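Local atomic coordinates of sulfur oxygenase/reductase (Halothiobacillus neapolitanus, PDB entry 6QPA), a protein that probably catalyses the oxygen-dependent disproportionation of elemental sulfur to oxidised and reduced sulfur products, working at a mononuclear iron centre as a hollow 24-subunit assembly. Residues His93-Phe96 against Lys97-Phe100; Pro136-Leu139 against Gly140-Ala144. All coordinates share one frame; numbering follows the deposited sequence.

Interaction 1: residues His93-Phe96 against Lys97-Phe100; sequences HDNF and KEIF
Asn-95 and Ile-99 carry the tight half of this contact. The amide N of Ile-99 donates to Asn-95 O at 2.9 Å in an almost straight bond (174°), and the side chain of Ile-99 rises beside the same carbonyl: CG1 comes within 3.5 Å of Asn-95 O, while CD1 reaches Asn-95 CB at 4.1 Å. The next residue repeats the pattern: Phe-100 N donates to Phe-96 O at 2.9 Å. Phe-100 CB lies close to that oxygen, but the Phe-100 ring leads away from the preceding turn. Phe-96 is buried too, with CG anti to its own N (chi1 -175°), a torsion that sets CG beside the carbonyl carbon and leaves the ring obliquely by Lys-97 N.

These bonds form the first turn of helix 96-101, restarted after a kink. Asn-95 sits at the N-cap position and is also where the backbone leaves the helical conformation of helix 85-94, the helix that brings His-88 and His-92 to the iron in the HExxH sequence. Ile-99 packs back on Met-91 and His-92, so the inner side of the new turn rests against the metal-binding helix.

Glu-98 stands between the tight side and the loose one. It curls back over Asn-95, bent at chi2 and with chi1 at an unusual 28°, bringing its CG to 3.8 Å from Asn-95 CB; the exact position of its carboxylate is doubtful. At the edge of the contact it packs on Ser-222 of a second subunit. The loose side belongs to Lys-97, which adds little across the junction: its exposed side chain bends away to pack on Pro-228 and meets Asn-227 of that second subunit.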
loop_
_atom_site.group_PDB
_atom_site.type_symbol
_atom_site.label_atom_id
_atom_site.label_comp_id
_atom_site.label_asym_id
_atom_site.label_seq_id
_atom_site.Cartn_x
_atom_site.Cartn_y
_atom_site.Cartn_z
ATOM N N HIS A 93 -9.197 -46.778 -45.334
ATOM C CA HIS A 93 -8.097 -47.502 -45.949
ATOM C C HIS A 93 -7.315 -46.606 -46.898
ATOM O O HIS A 93 -6.084 -46.539 -46.832
ATOM C CB HIS A 93 -8.624 -48.738 -46.683
ATOM C CG HIS A 93 -7.590 -49.385 -47.545
ATOM N ND1 HIS A 93 -6.714 -50.341 -47.073
ATOM C CD2 HIS A 93 -7.267 -49.185 -48.844
ATOM C CE1 HIS A 93 -5.906 -50.708 -48.046
ATOM N NE2 HIS A 93 -6.216 -50.019 -49.128
ATOM N N ASP A 94 -8.019 -45.913 -47.795
ATOM C CA ASP A 94 -7.360 -45.117 -48.819
ATOM C C ASP A 94 -6.601 -43.932 -48.237
ATOM O O ASP A 94 -5.664 -43.443 -48.871
ATOM C CB ASP A 94 -8.381 -44.627 -49.854
ATOM C CG ASP A 94 -8.973 -45.763 -50.705
ATOM O OD1 ASP A 94 -8.491 -46.911 -50.640
ATOM O OD2 ASP A 94 -9.932 -45.492 -51.458
ATOM N N ASN A 95 -6.981 -43.448 -47.061
ATOM C CA ASN A 95 -6.337 -42.285 -46.475
ATOM C C ASN A 95 -5.683 -42.646 -45.148
ATOM O O ASN A 95 -5.534 -41.800 -44.259
ATOM C CB ASN A 95 -7.351 -41.158 -46.304
ATOM C CG ASN A 95 -8.028 -40.782 -47.617
ATOM O OD1 ASN A 95 -9.194 -41.101 -47.829
ATOM N ND2 ASN A 95 -7.300 -40.113 -48.500
ATOM N N PHE A 96 -5.286 -43.911 -45.005
ATOM C CA PHE A 96 -4.877 -44.399 -43.693
ATOM C C PHE A 96 -3.663 -43.636 -43.161
ATOM O O PHE A 96 -3.620 -43.264 -41.981
ATOM C CB PHE A 96 -4.601 -45.900 -43.747
ATOM C CG PHE A 96 -4.288 -46.489 -42.399
ATOM C CD1 PHE A 96 -5.282 -46.636 -41.447
ATOM C CD2 PHE A 96 -2.990 -46.840 -42.064
ATOM C CE1 PHE A 96 -4.997 -47.158 -40.197
ATOM C CE2 PHE A 96 -2.694 -47.358 -40.818
ATOM C CZ PHE A 96 -3.699 -47.519 -39.882
ATOM N N LYS A 97 -2.652 -43.420 -44.009
ATOM C CA LYS A 97 -1.452 -42.716 -43.559
ATOM C C LYS A 97 -1.774 -41.312 -43.073
ATOM O O LYS A 97 -1.238 -40.869 -42.047
ATOM C CB LYS A 97 -0.399 -42.644 -44.672
ATOM C CG LYS A 97 0.297 -43.958 -45.012
ATOM C CD LYS A 97 0.772 -43.958 -46.472
ATOM C CE LYS A 97 1.019 -42.523 -46.960
ATOM N NZ LYS A 97 0.673 -42.320 -48.402
ATOM N N GLU A 98 -2.610 -40.580 -43.820
ATOM C CA GLU A 98 -2.870 -39.185 -43.466
ATOM C C GLU A 98 -3.778 -39.086 -42.248
ATOM O O GLU A 98 -3.542 -38.259 -41.357
ATOM C CB GLU A 98 -3.442 -38.399 -44.655
ATOM C CG GLU A 98 -4.225 -39.171 -45.682
ATOM C CD GLU A 98 -3.346 -39.966 -46.639
ATOM O OE1 GLU A 98 -2.514 -39.372 -47.350
ATOM O OE2 GLU A 98 -3.482 -41.198 -46.661
ATOM N N ILE A 99 -4.797 -39.941 -42.166
ATOM C CA ILE A 99 -5.626 -39.944 -40.968
ATOM C C ILE A 99 -4.782 -40.289 -39.758
ATOM O O ILE A 99 -4.895 -39.659 -38.702
ATOM C CB ILE A 99 -6.797 -40.919 -41.127
ATOM C CG1 ILE A 99 -7.816 -40.349 -42.114
ATOM C CG2 ILE A 99 -7.438 -41.170 -39.782
ATOM C CD1 ILE A 99 -8.861 -41.333 -42.512
ATOM N N PHE A 100 -3.867 -41.244 -39.912
ATOM C CA PHE A 100 -2.986 -41.569 -38.802
ATOM C C PHE A 100 -2.152 -40.357 -38.402
ATOM O O PHE A 100 -1.960 -40.094 -37.212
ATOM C CB PHE A 100 -2.082 -42.760 -39.149
ATOM C CG PHE A 100 -1.186 -43.147 -38.021
ATOM C CD1 PHE A 100 -1.672 -43.951 -36.992
ATOM C CD2 PHE A 100 0.122 -42.677 -37.954
ATOM C CE1 PHE A 100 -0.871 -44.292 -35.922
ATOM C CE2 PHE A 100 0.934 -43.014 -36.883
ATOM C CZ PHE A 100 0.437 -43.827 -35.868
#

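Interaction 2: residues Pro136-Leu139 against Gly140-Ala144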
loop_
_atom_site.group_PDB
_atom_site.type_symbol
_atom_site.label_atom_id
_atom_site.label_comp_id
_atom_site.label_asym_id
_atom_site.label_seq_id
_atom_site.Cartn_x
_atom_site.Cartn_y
_atom_site.Cartn_z
ATOM N N PRO A 136 -37.193 -16.642 -43.618
ATOM C CA PRO A 136 -38.285 -16.171 -44.494
ATOM C C PRO A 136 -38.351 -16.916 -45.815
ATOM O O PRO A 136 -39.449 -17.238 -46.280
ATOM C CB PRO A 136 -37.996 -14.668 -44.667
ATOM C CG PRO A 136 -37.252 -14.298 -43.401
ATOM C CD PRO A 136 -36.360 -15.516 -43.140
ATOM N N GLN A 137 -37.212 -17.226 -46.432
ATOM C CA GLN A 137 -37.269 -17.946 -47.702
ATOM C C GLN A 137 -37.747 -19.388 -47.520
ATOM O O GLN A 137 -38.487 -19.921 -48.367
ATOM C CB GLN A 137 -35.909 -17.910 -48.383
ATOM C CG GLN A 137 -35.832 -18.850 -49.545
ATOM C CD GLN A 137 -34.624 -18.592 -50.410
ATOM O OE1 GLN A 137 -33.687 -19.377 -50.421
ATOM N NE2 GLN A 137 -34.662 -17.507 -51.175
ATOM N N VAL A 138 -37.320 -20.047 -46.440
ATOM C CA VAL A 138 -37.818 -21.393 -46.153
ATOM C C VAL A 138 -39.329 -21.363 -45.966
ATOM O O VAL A 138 -40.061 -22.211 -46.495
ATOM C CB VAL A 138 -37.103 -21.978 -44.916
ATOM C CG1 VAL A 138 -37.851 -23.227 -44.393
ATOM C CG2 VAL A 138 -35.670 -22.337 -45.260
ATOM N N LEU A 139 -39.822 -20.353 -45.257
ATOM C CA LEU A 139 -41.259 -20.200 -45.078
ATOM C C LEU A 139 -41.957 -20.003 -46.421
ATOM O O LEU A 139 -42.931 -20.700 -46.745
ATOM C CB LEU A 139 -41.516 -19.022 -44.142
ATOM C CG LEU A 139 -42.887 -18.770 -43.539
ATOM C CD1 LEU A 139 -43.278 -19.918 -42.688
ATOM C CD2 LEU A 139 -42.773 -17.550 -42.682
ATOM N N GLY A 140 -41.459 -19.064 -47.226
ATOM C CA GLY A 140 -42.072 -18.820 -48.523
ATOM C C GLY A 140 -42.039 -20.040 -49.424
ATOM O O GLY A 140 -43.021 -20.345 -50.109
ATOM N N ASP A 141 -40.911 -20.758 -49.440
ATOM C CA ASP A 141 -40.819 -21.945 -50.282
ATOM C C ASP A 141 -41.780 -23.023 -49.804
ATOM O O ASP A 141 -42.405 -23.713 -50.617
ATOM C CB ASP A 141 -39.389 -22.481 -50.277
ATOM C CG ASP A 141 -38.408 -21.549 -50.972
ATOM O OD1 ASP A 141 -38.837 -20.530 -51.567
ATOM O OD2 ASP A 141 -37.192 -21.820 -50.872
ATOM N N SER A 142 -41.928 -23.158 -48.485
ATOM C CA SER A 142 -42.851 -24.146 -47.939
ATOM C C SER A 142 -44.281 -23.845 -48.361
ATOM O O SER A 142 -45.017 -24.754 -48.758
ATOM C CB SER A 142 -42.730 -24.195 -46.417
ATOM O OG SER A 142 -41.480 -24.743 -46.031
ATOM N N PHE A 143 -44.692 -22.576 -48.303
ATOM C CA PHE A 143 -46.044 -22.251 -48.745
ATOM C C PHE A 143 -46.223 -22.541 -50.228
ATOM O O PHE A 143 -47.208 -23.170 -50.631
ATOM C CB PHE A 143 -46.373 -20.791 -48.447
ATOM C CG PHE A 143 -46.568 -20.514 -46.995
ATOM C CD1 PHE A 143 -46.724 -21.558 -46.100
ATOM C CD2 PHE A 143 -46.618 -19.222 -46.521
ATOM C CE1 PHE A 143 -46.906 -21.317 -44.753
ATOM C CE2 PHE A 143 -46.800 -18.974 -45.174
ATOM C CZ PHE A 143 -46.943 -20.024 -44.290
ATOM N N ALA A 144 -45.246 -22.145 -51.045
ATOM C CA ALA A 144 -45.332 -22.361 -52.485
ATOM C C ALA A 144 -45.501 -23.842 -52.820
ATOM O O ALA A 144 -46.371 -24.214 -53.618
ATOM C CB ALA A 144 -44.087 -21.784 -53.163
#
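One face of the Phe-143 ring takes the carbonyl oxygen Leu-139 O, which stands 3.6 Å above the ring plane and is displaced toward the rim. At the far end of the ring, CZ meets Leu-139 CD1 at 4.0 Å; the two side chains run side by side and point the same way. The ring also meets Val-149 of its own chain and its own counterparts, Phe-143 of a third and of a fourth subunit, their planes well inclined to it. The other pair of flat groups is the Gln-137 amide and the Asp-141 carboxylate, whose planes differ by 22°. They make no bond to each other: Asp-141 OD2 rests 3.5 Å from the aliphatic Gln-137 CG. Both polar ends turn to the third subunit, where Asp-141 OD2 forms a salt bridge with its Arg-148 and Gln-137 NE2 donates to its Val-149 O.

All of this hangs on helix 135-144, the crossover of a beta-alpha-beta unit between strands 129-130 and 153-154. Consecutive i to i+4 bonds run along it, including Gly-140 N to Pro-136 O at 2.9 Å and Phe-143 N to Leu-139 O at 3.0 Å. Val-138 O takes two donors from one residue, Ser-142 N and Ser-142 OG, each at 2.9 Å and arriving from opposite faces of the carbonyl plane. With OG held beside its own N (chi1 -69°), the buried serine hydroxyl folds back onto the preceding turn.

Leu-139 also meets its counterpart in both the third and the fourth subunit. Such self-contacts with two neighbours suggest a rotation axis of the assembly, consistent with the phenylalanine-lined chimneys described for archaeal relatives.

How the interactions relate
Interaction 1 closes before interaction 2 opens along the chain, and the two lie far apart: their centres are 43 Å from each other and their nearest atoms about 33 Å, with no touch between them. Through Ile-99, interaction 1 borders the iron site, the Ile-99 side chain lying about 4 Å from that of His-92 and about 7 Å from the metal that His-88, His-92 and Glu-116 bind. Residues 136-144 lie away from that site; a sulfate ion, probably from the crystallisation liquor, sits about 4 Å from the Val-138 side chain. Both reach neighbouring subunits, interaction 1 by side-chain packing and interaction 2 also through polar bonds and aromatic rings.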